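Long-range contacts in laminin subunit ALPHA-1 (Mus musculus, PDB 2JD4), which contributes the LG4-5 domain pair to laminin-111 of basement membranes, and through these metal-binding domains probably attaches laminin to the cell surface: residues 41-46 / 135-140; 83-88 / 115-120. The protein carries 4 engineered substitutions. One frame throughout, in Å; residues are numbered along the deposited sequence.

Contact 1 of 2, residues 41-46 / 135-140. With MG (magnesium ion), chain C.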
ATOM      1  N   VAL A  41      11.347 -25.910 -16.870  1.00 24.95           N
ATOM      2  CA  VAL A  41      10.221 -25.138 -17.393  1.00 26.21           C
ATOM      3  C   VAL A  41      10.234 -24.852 -18.891  1.00 28.92           C
ATOM      4  O   VAL A  41       9.343 -24.167 -19.399  1.00 25.96           O
ATOM      5  CB  VAL A  41      10.106 -23.792 -16.651  1.00 25.78           C
ATOM      6  CG1 VAL A  41      10.049 -24.036 -15.143  1.00 24.96           C
ATOM      7  CG2 VAL A  41      11.286 -22.904 -16.999  1.00 19.13           C
ATOM      8  N   ARG A  42      11.234 -25.370 -19.597  1.00 28.37           N
ATOM      9  CA  ARG A  42      11.342 -25.141 -21.037  1.00 28.86           C
ATOM     10  C   ARG A  42      10.061 -25.439 -21.817  1.00 29.37           C
ATOM     11  O   ARG A  42       9.629 -24.638 -22.650  1.00 29.63           O
ATOM     12  CB  ARG A  42      12.495 -25.969 -21.611  1.00 28.77           C
ATOM     13  CG  ARG A  42      13.880 -25.475 -21.194  1.00 28.47           C
ATOM     14  CD  ARG A  42      14.965 -26.404 -21.705  1.00 32.39           C
ATOM     15  NE  ARG A  42      14.898 -27.715 -21.062  1.00 33.79           N
ATOM     16  CZ  ARG A  42      15.704 -28.729 -21.353  1.00 38.89           C
ATOM     17  NH1 ARG A  42      16.641 -28.585 -22.281  1.00 40.57           N
ATOM     18  NH2 ARG A  42      15.581 -29.884 -20.714  1.00 37.10           N
ATOM     19  N   LYS A  43       9.448 -26.583 -21.543  1.00 28.89           N
ATOM     20  CA  LYS A  43       8.233 -26.973 -22.245  1.00 29.49           C
ATOM     21  C   LYS A  43       6.993 -26.945 -21.367  1.00 29.93           C
ATOM     22  O   LYS A  43       5.889 -27.214 -21.835  1.00 29.81           O
ATOM     23  CB  LYS A  43       8.403 -28.379 -22.833  1.00 34.78           C
ATOM     24  CG  LYS A  43       9.308 -28.451 -24.055  1.00 37.71           C
ATOM     25  CD  LYS A  43       8.648 -27.787 -25.259  1.00 45.13           C
ATOM     26  CE  LYS A  43       9.521 -27.885 -26.503  1.00 48.62           C
ATOM     27  NZ  LYS A  43       9.774 -29.297 -26.888  1.00 51.92           N
ATOM     28  N   ARG A  44       7.165 -26.615 -20.094  1.00 31.00           N
ATOM     29  CA  ARG A  44       6.024 -26.586 -19.191  1.00 30.53           C
ATOM     30  C   ARG A  44       6.286 -25.759 -17.939  1.00 28.53           C
ATOM     31  O   ARG A  44       7.303 -25.934 -17.266  1.00 26.02           O
ATOM     32  CB  ARG A  44       5.648 -28.020 -18.799  1.00 36.01           C
ATOM     33  CG  ARG A  44       4.510 -28.140 -17.798  1.00 40.32           C
ATOM     34  CD  ARG A  44       4.065 -29.589 -17.661  1.00 48.73           C
ATOM     35  NE  ARG A  44       5.138 -30.467 -17.197  1.00 53.52           N
ATOM     36  CZ  ARG A  44       5.617 -30.473 -15.957  1.00 57.98           C
ATOM     37  NH1 ARG A  44       5.118 -29.643 -15.049  1.00 61.32           N
ATOM     38  NH2 ARG A  44       6.591 -31.309 -15.620  1.00 57.09           N
ATOM     39  N   LEU A  45       5.363 -24.847 -17.647  1.00 28.96           N
ATOM     40  CA  LEU A  45       5.464 -23.999 -16.463  1.00 26.33           C
ATOM     41  C   LEU A  45       4.111 -23.950 -15.772  1.00 26.34           C
ATOM     42  O   LEU A  45       3.186 -23.294 -16.250  1.00 27.14           O
ATOM     43  CB  LEU A  45       5.897 -22.576 -16.842  1.00 25.84           C
ATOM     44  CG  LEU A  45       5.934 -21.549 -15.697  1.00 26.52           C
ATOM     45  CD1 LEU A  45       7.034 -21.910 -14.704  1.00 21.59           C
ATOM     46  CD2 LEU A  45       6.161 -20.148 -16.259  1.00 24.36           C
ATOM     47  N   GLN A  46       3.988 -24.668 -14.660  1.00 26.34           N
ATOM     48  CA  GLN A  46       2.747 -24.674 -13.899  1.00 25.43           C
ATOM     49  C   GLN A  46       3.029 -24.145 -12.506  1.00 25.45           C
ATOM     50  O   GLN A  46       3.806 -24.735 -11.753  1.00 22.78           O
ATOM     51  CB  GLN A  46       2.153 -26.079 -13.777  1.00 26.69           C
ATOM     52  CG  GLN A  46       0.890 -26.105 -12.906  1.00 34.76           C
ATOM     53  CD  GLN A  46       0.398 -27.513 -12.584  1.00 42.15           C
ATOM     54  OE1 GLN A  46      -0.061 -28.246 -13.466  1.00 46.77           O
ATOM     55  NE2 GLN A  46       0.497 -27.897 -11.314  1.00 38.79           N
ATOM     56  N   ALA A 135       9.215 -19.929 -31.614  1.00 39.84           N
ATOM     57  CA  ALA A 135      10.057 -20.453 -30.539  1.00 39.39           C
ATOM     58  C   ALA A 135       9.297 -21.556 -29.810  1.00 38.30           C
ATOM     59  O   ALA A 135       8.070 -21.535 -29.758  1.00 37.66           O
ATOM     60  CB  ALA A 135      10.430 -19.335 -29.572  1.00 38.97           C
ATOM     61  N   THR A 136      10.022 -22.520 -29.248  1.00 37.25           N
ATOM     62  CA  THR A 136       9.367 -23.624 -28.557  1.00 35.88           C
ATOM     63  C   THR A 136       9.755 -23.802 -27.094  1.00 31.72           C
ATOM     64  O   THR A 136       9.182 -24.640 -26.408  1.00 32.78           O
ATOM     65  CB  THR A 136       9.639 -24.968 -29.272  1.00 37.84           C
ATOM     66  OG1 THR A 136      11.021 -25.317 -29.127  1.00 34.93           O
ATOM     67  CG2 THR A 136       9.305 -24.860 -30.748  1.00 41.02           C
ATOM     68  N   THR A 137      10.713 -23.025 -26.608  1.00 30.94           N
ATOM     69  CA  THR A 137      11.131 -23.181 -25.219  1.00 30.09           C
ATOM     70  C   THR A 137      11.187 -21.899 -24.391  1.00 29.54           C
ATOM     71  O   THR A 137      11.531 -20.828 -24.899  1.00 30.60           O
ATOM     72  CB  THR A 137      12.520 -23.864 -25.133  1.00 27.94           C
ATOM     73  OG1 THR A 137      13.519 -23.016 -25.719  1.00 28.75           O
ATOM     74  CG2 THR A 137      12.503 -25.202 -25.861  1.00 28.92           C
ATOM     75  N   LEU A 138      10.831 -22.023 -23.113  1.00 29.74           N
ATOM     76  CA  LEU A 138      10.893 -20.903 -22.179  1.00 28.55           C
ATOM     77  C   LEU A 138      12.248 -21.077 -21.513  1.00 27.93           C
ATOM     78  O   LEU A 138      12.420 -21.946 -20.657  1.00 30.56           O
ATOM     79  CB  LEU A 138       9.781 -20.991 -21.124  1.00 26.79           C
ATOM     80  CG  LEU A 138       9.865 -19.995 -19.955  1.00 28.03           C
ATOM     81  CD1 LEU A 138       9.682 -18.558 -20.464  1.00 25.97           C
ATOM     82  CD2 LEU A 138       8.791 -20.332 -18.917  1.00 21.42           C
ATOM     83  N   ASP A 139      13.211 -20.265 -21.933  1.00 26.10           N
ATOM     84  CA  ASP A 139      14.572 -20.324 -21.414  1.00 27.33           C
ATOM     85  C   ASP A 139      14.821 -19.181 -20.441  1.00 29.39           C
ATOM     86  O   ASP A 139      14.982 -18.030 -20.858  1.00 26.90           O
ATOM     87  CB  ASP A 139      15.559 -20.234 -22.580  1.00 29.77           C
ATOM     88  CG  ASP A 139      15.242 -21.226 -23.682  1.00 33.73           C
ATOM     89  OD1 ASP A 139      15.499 -22.431 -23.484  1.00 33.09           O
ATOM     90  OD2 ASP A 139      14.721 -20.803 -24.739  1.00 31.00           O
ATOM     91  N   VAL A 140      14.869 -19.497 -19.147  1.00 26.20           N
ATOM     92  CA  VAL A 140      15.083 -18.472 -18.131  1.00 29.83           C
ATOM     93  C   VAL A 140      16.043 -18.908 -17.028  1.00 31.02           C
ATOM     94  O   VAL A 140      16.311 -20.099 -16.867  1.00 30.55           O
ATOM     95  CB  VAL A 140      13.746 -18.077 -17.464  1.00 29.04           C
ATOM     96  CG1 VAL A 140      12.760 -17.590 -18.522  1.00 32.23           C
ATOM     97  CG2 VAL A 140      13.170 -19.269 -16.718  1.00 31.70           C
TER
HETATM   98 MG    MG C4061      13.130 -19.538 -25.778  1.00 30.82          MG
HETATM   99  O   HOH W   1      13.136 -20.765 -27.657  1.00 27.12           O
HETATM  100  O   HOH W   2      14.669 -17.968 -26.582  1.00 31.57           O

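Contact 2 of 2, residues 83-88 / 115-120. With MG (magnesium ion), chain C.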
ATOM      1  N   PHE A  83      -1.669 -13.231 -16.923  1.00 21.12           N
ATOM      2  CA  PHE A  83      -0.534 -14.149 -17.040  1.00 20.12           C
ATOM      3  C   PHE A  83       0.038 -14.045 -18.449  1.00 21.65           C
ATOM      4  O   PHE A  83      -0.687 -14.240 -19.426  1.00 20.66           O
ATOM      5  CB  PHE A  83      -1.016 -15.591 -16.765  1.00 18.40           C
ATOM      6  CG  PHE A  83      -0.023 -16.673 -17.133  1.00 17.58           C
ATOM      7  CD1 PHE A  83       1.314 -16.592 -16.747  1.00 16.33           C
ATOM      8  CD2 PHE A  83      -0.448 -17.813 -17.822  1.00 16.13           C
ATOM      9  CE1 PHE A  83       2.219 -17.636 -17.041  1.00 19.31           C
ATOM     10  CE2 PHE A  83       0.441 -18.852 -18.117  1.00 16.12           C
ATOM     11  CZ  PHE A  83       1.777 -18.766 -17.725  1.00 16.43           C
ATOM     12  N   MET A  84       1.326 -13.733 -18.563  1.00 21.65           N
ATOM     13  CA  MET A  84       1.943 -13.634 -19.884  1.00 23.30           C
ATOM     14  C   MET A  84       3.396 -14.101 -19.903  1.00 22.97           C
ATOM     15  O   MET A  84       4.110 -14.034 -18.895  1.00 19.08           O
ATOM     16  CB  MET A  84       1.856 -12.194 -20.413  1.00 25.13           C
ATOM     17  CG  MET A  84       2.826 -11.210 -19.784  1.00 28.60           C
ATOM     18  SD  MET A  84       2.734  -9.572 -20.580  1.00 33.35           S
ATOM     19  CE  MET A  84       1.243  -8.916 -19.832  1.00 36.38           C
ATOM     20  N   PHE A  85       3.829 -14.577 -21.063  1.00 20.69           N
ATOM     21  CA  PHE A  85       5.196 -15.059 -21.238  1.00 22.54           C
ATOM     22  C   PHE A  85       5.611 -14.910 -22.696  1.00 24.43           C
ATOM     23  O   PHE A  85       4.764 -14.757 -23.575  1.00 23.03           O
ATOM     24  CB  PHE A  85       5.294 -16.533 -20.813  1.00 21.70           C
ATOM     25  CG  PHE A  85       4.345 -17.444 -21.549  1.00 21.22           C
ATOM     26  CD1 PHE A  85       4.687 -17.981 -22.787  1.00 22.50           C
ATOM     27  CD2 PHE A  85       3.099 -17.745 -21.012  1.00 22.09           C
ATOM     28  CE1 PHE A  85       3.792 -18.809 -23.484  1.00 20.19           C
ATOM     29  CE2 PHE A  85       2.200 -18.569 -21.698  1.00 20.34           C
ATOM     30  CZ  PHE A  85       2.551 -19.099 -22.937  1.00 21.93           C
ATOM     31  N   ASP A  86       6.916 -14.946 -22.940  1.00 24.72           N
ATOM     32  CA  ASP A  86       7.465 -14.834 -24.292  1.00 25.51           C
ATOM     33  C   ASP A  86       8.559 -15.890 -24.385  1.00 25.17           C
ATOM     34  O   ASP A  86       9.505 -15.876 -23.595  1.00 27.03           O
ATOM     35  CB  ASP A  86       8.081 -13.448 -24.512  1.00 26.39           C
ATOM     36  CG  ASP A  86       8.340 -13.139 -25.985  1.00 29.04           C
ATOM     37  OD1 ASP A  86       8.732 -14.055 -26.738  1.00 24.96           O
ATOM     38  OD2 ASP A  86       8.168 -11.966 -26.384  1.00 25.57           O
ATOM     39  N   LEU A  87       8.431 -16.798 -25.346  1.00 24.26           N
ATOM     40  CA  LEU A  87       9.409 -17.863 -25.527  1.00 26.76           C
ATOM     41  C   LEU A  87      10.604 -17.437 -26.381  1.00 29.84           C
ATOM     42  O   LEU A  87      11.480 -18.250 -26.683  1.00 30.68           O
ATOM     43  CB  LEU A  87       8.739 -19.085 -26.161  1.00 26.65           C
ATOM     44  CG  LEU A  87       7.444 -19.577 -25.507  1.00 23.43           C
ATOM     45  CD1 LEU A  87       6.950 -20.817 -26.237  1.00 26.47           C
ATOM     46  CD2 LEU A  87       7.681 -19.902 -24.030  1.00 25.88           C
ATOM     47  N   GLY A  88      10.640 -16.167 -26.772  1.00 31.15           N
ATOM     48  CA  GLY A  88      11.755 -15.687 -27.576  1.00 29.21           C
ATOM     49  C   GLY A  88      11.388 -15.082 -28.921  1.00 29.01           C
ATOM     50  O   GLY A  88      12.210 -14.401 -29.541  1.00 27.33           O
ATOM     51  N   ARG A 115       1.611 -26.249 -26.404  1.00 35.39           N
ATOM     52  CA  ARG A 115       1.293 -25.123 -27.278  1.00 34.41           C
ATOM     53  C   ARG A 115       0.080 -24.349 -26.772  1.00 33.14           C
ATOM     54  O   ARG A 115      -0.509 -23.558 -27.506  1.00 35.16           O
ATOM     55  CB  ARG A 115       1.024 -25.628 -28.699  1.00 33.48           C
ATOM     56  CG  ARG A 115       2.264 -26.077 -29.458  1.00 37.53           C
ATOM     57  CD  ARG A 115       2.984 -24.890 -30.088  1.00 38.73           C
ATOM     58  NE  ARG A 115       4.138 -24.439 -29.317  1.00 40.17           N
ATOM     59  CZ  ARG A 115       4.852 -23.358 -29.616  1.00 41.54           C
ATOM     60  NH1 ARG A 115       4.524 -22.615 -30.670  1.00 38.41           N
ATOM     61  NH2 ARG A 115       5.903 -23.025 -28.877  1.00 40.33           N
ATOM     62  N   LYS A 116      -0.289 -24.579 -25.516  1.00 31.19           N
ATOM     63  CA  LYS A 116      -1.437 -23.907 -24.918  1.00 30.63           C
ATOM     64  C   LYS A 116      -1.063 -23.228 -23.599  1.00 28.88           C
ATOM     65  O   LYS A 116      -0.000 -23.482 -23.034  1.00 27.01           O
ATOM     66  CB  LYS A 116      -2.568 -24.914 -24.672  1.00 34.65           C
ATOM     67  CG  LYS A 116      -3.295 -25.400 -25.930  1.00 40.89           C
ATOM     68  CD  LYS A 116      -2.388 -26.201 -26.865  1.00 44.38           C
ATOM     69  CE  LYS A 116      -1.917 -27.503 -26.229  1.00 46.53           C
ATOM     70  NZ  LYS A 116      -0.961 -28.256 -27.092  1.00 38.98           N
ATOM     71  N   ALA A 117      -1.943 -22.354 -23.122  1.00 30.32           N
ATOM     72  CA  ALA A 117      -1.732 -21.643 -21.864  1.00 29.28           C
ATOM     73  C   ALA A 117      -3.095 -21.280 -21.287  1.00 30.37           C
ATOM     74  O   ALA A 117      -4.019 -20.958 -22.034  1.00 31.33           O
ATOM     75  CB  ALA A 117      -0.907 -20.384 -22.102  1.00 25.75           C
ATOM     76  N   PHE A 118      -3.229 -21.349 -19.966  1.00 28.29           N
ATOM     77  CA  PHE A 118      -4.497 -21.014 -19.322  1.00 28.46           C
ATOM     78  C   PHE A 118      -4.329 -20.665 -17.839  1.00 25.14           C
ATOM     79  O   PHE A 118      -3.259 -20.857 -17.266  1.00 21.07           O
ATOM     80  CB  PHE A 118      -5.497 -22.164 -19.502  1.00 31.16           C
ATOM     81  CG  PHE A 118      -5.067 -23.462 -18.876  1.00 32.55           C
ATOM     82  CD1 PHE A 118      -5.494 -23.808 -17.598  1.00 35.14           C
ATOM     83  CD2 PHE A 118      -4.231 -24.335 -19.563  1.00 31.32           C
ATOM     84  CE1 PHE A 118      -5.092 -25.010 -17.011  1.00 37.07           C
ATOM     85  CE2 PHE A 118      -3.822 -25.538 -18.986  1.00 32.16           C
ATOM     86  CZ  PHE A 118      -4.252 -25.875 -17.711  1.00 35.86           C
ATOM     87  N   MET A 119      -5.390 -20.141 -17.233  1.00 24.92           N
ATOM     88  CA  MET A 119      -5.357 -19.745 -15.826  1.00 28.46           C
ATOM     89  C   MET A 119      -6.534 -20.307 -15.055  1.00 27.88           C
ATOM     90  O   MET A 119      -7.603 -20.536 -15.617  1.00 32.46           O
ATOM     91  CB  MET A 119      -5.411 -18.227 -15.692  1.00 29.11           C
ATOM     92  CG  MET A 119      -4.368 -17.464 -16.458  1.00 31.24           C
ATOM     93  SD  MET A 119      -4.639 -15.705 -16.192  1.00 37.79           S
ATOM     94  CE  MET A 119      -4.200 -15.615 -14.421  1.00 23.66           C
ATOM     95  N   THR A 120      -6.342 -20.495 -13.755  1.00 27.15           N
ATOM     96  CA  THR A 120      -7.397 -21.013 -12.894  1.00 25.90           C
ATOM     97  C   THR A 120      -7.411 -20.244 -11.577  1.00 24.82           C
ATOM     98  O   THR A 120      -6.361 -19.996 -10.987  1.00 26.38           O
ATOM     99  CB  THR A 120      -7.182 -22.511 -12.572  1.00 23.85           C
ATOM    100  OG1 THR A 120      -6.993 -23.246 -13.790  1.00 28.40           O
ATOM    101  CG2 THR A 120      -8.385 -23.072 -11.832  1.00 21.76           C
TER
HETATM  102 MG    MG C4061      13.130 -19.538 -25.778  1.00 30.82          MG
HETATM  103  O   HOH W   2      14.669 -17.968 -26.582  1.00 31.57           O
HETATM  104  O   HOH W   1      13.136 -20.765 -27.657  1.00 27.12           O

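Contact 1 of 2, residues 41-46 / 135-140
L138 presses its CD2 methyl against CD2 of L45, 3.7 Å away, and lies 4.1 Å by the same CD2 from CG2 of V41. These three form the tight side of a contact at the metal-bearing rim of a laminin G-like β-sandwich, where the turn leading into strand 44-53 meets the loop between strands 124-130 and 143-146. Leucine suits the place: with CG anti to the backbone N (chi1 171°), its branched end reaches inward, where Y112 and L87 also touch it. Beside this apolar patch the backbones are tied together, the N-H of L138 meeting a lone pair of R42 O at 2.9 Å in a nearly straight bond (163°). Y112 OH is a second hydrogen-bonding partner of that carbonyl.

The outer side is looser. K43 runs alongside T136 with only its aliphatic part in touch, CE lying 3.3 Å from T136 O, while R42 lends CB and CG to T137 and D139 and sends its guanidinium away to a salt bridge with D40. Long, flexible cations fit such an exposed margin.

Facing the magnesium ion, T137 O binds at 2.2 Å and D139 OD2 at 2.3 Å, with D70, L87 and two waters completing the site. T137 OG1 turns back to donate to D139 OD2 at 2.7 Å, on the syn side but tilted 21° out of the carboxylate plane. A valine here would probably deprive that metal-bound oxygen of its second grip and let the carboxylate turn more easily. T137 OG1 also accepts a hydrogen bond, 3.0 Å long, from the metal-bound water 1.

Contact 2 of 2, residues 83-88 / 115-120
F83 and M119 cross at a slant, the thioether sulfur SD of M119 packing 3.7 Å from CB of F83. With chi1 at 168°, CG of F83 lies opposite the backbone N, and the ring reaches past M119 CG to A117, whose CB stands 4.5 Å from F83 CE2. A117 meets the next aromatic differently: its methyl sits at the edge of the F85 ring, in the ring plane, with CB 3.6 Å from F85 CE2. A small alanine suits a site between two phenylalanines of the facing strand, and the flexible methionine can fit its sulfur beside F83.

The two strands belong to the opposed sheets of the laminin G-like β-sandwich. Strands 83-86 and 116-120 run roughly antiparallel (156°), their axes 8.4 Å apart at closest approach, a spacing filled by side chains rather than backbone hydrogen bonds. The buried interior extends to Y112, whose ring meets that of F85, and to V94 and L74, which touch M119.

Near the metal-bearing edge the packing changes character. L87 crosses R115 obliquely, its CD1 methyl 3.6 Å from R115 NH2, so an apolar branch lies against a guanidinium whose NH2 also donates to A135 O. The backbone of L87 turns the other way, its O binding the magnesium ion at 2.3 Å. An Asx turn shapes this bend: D86 OD1 accepts from G88 N at 2.8 Å, and from G90 N as well. At the backbone angles of G88 (phi 122°) a β-carbon would run into the carbonyl oxygen of L87 and crowd the metal.

Contact 2 is nested within the chain loop that contact 1 closes, in the order 41-46, 83-88, 115-120, 135-140, and the two centres lie about 9 Å apart. Strands 44-53 and 116-121 belong to one sheet of the N-terminal laminin G domain of this pair (LG4), both pairing with strand 106-113, while strand 80-86 lies in the opposed sheet. The contacts touch directly where A135 CB packs 3.3 Å from L87 O. Both also supply ligands to one magnesium ion and share its two waters, so loops distant in sequence converge at the rim of the sandwich, the region where several related laminin G domains bind calcium.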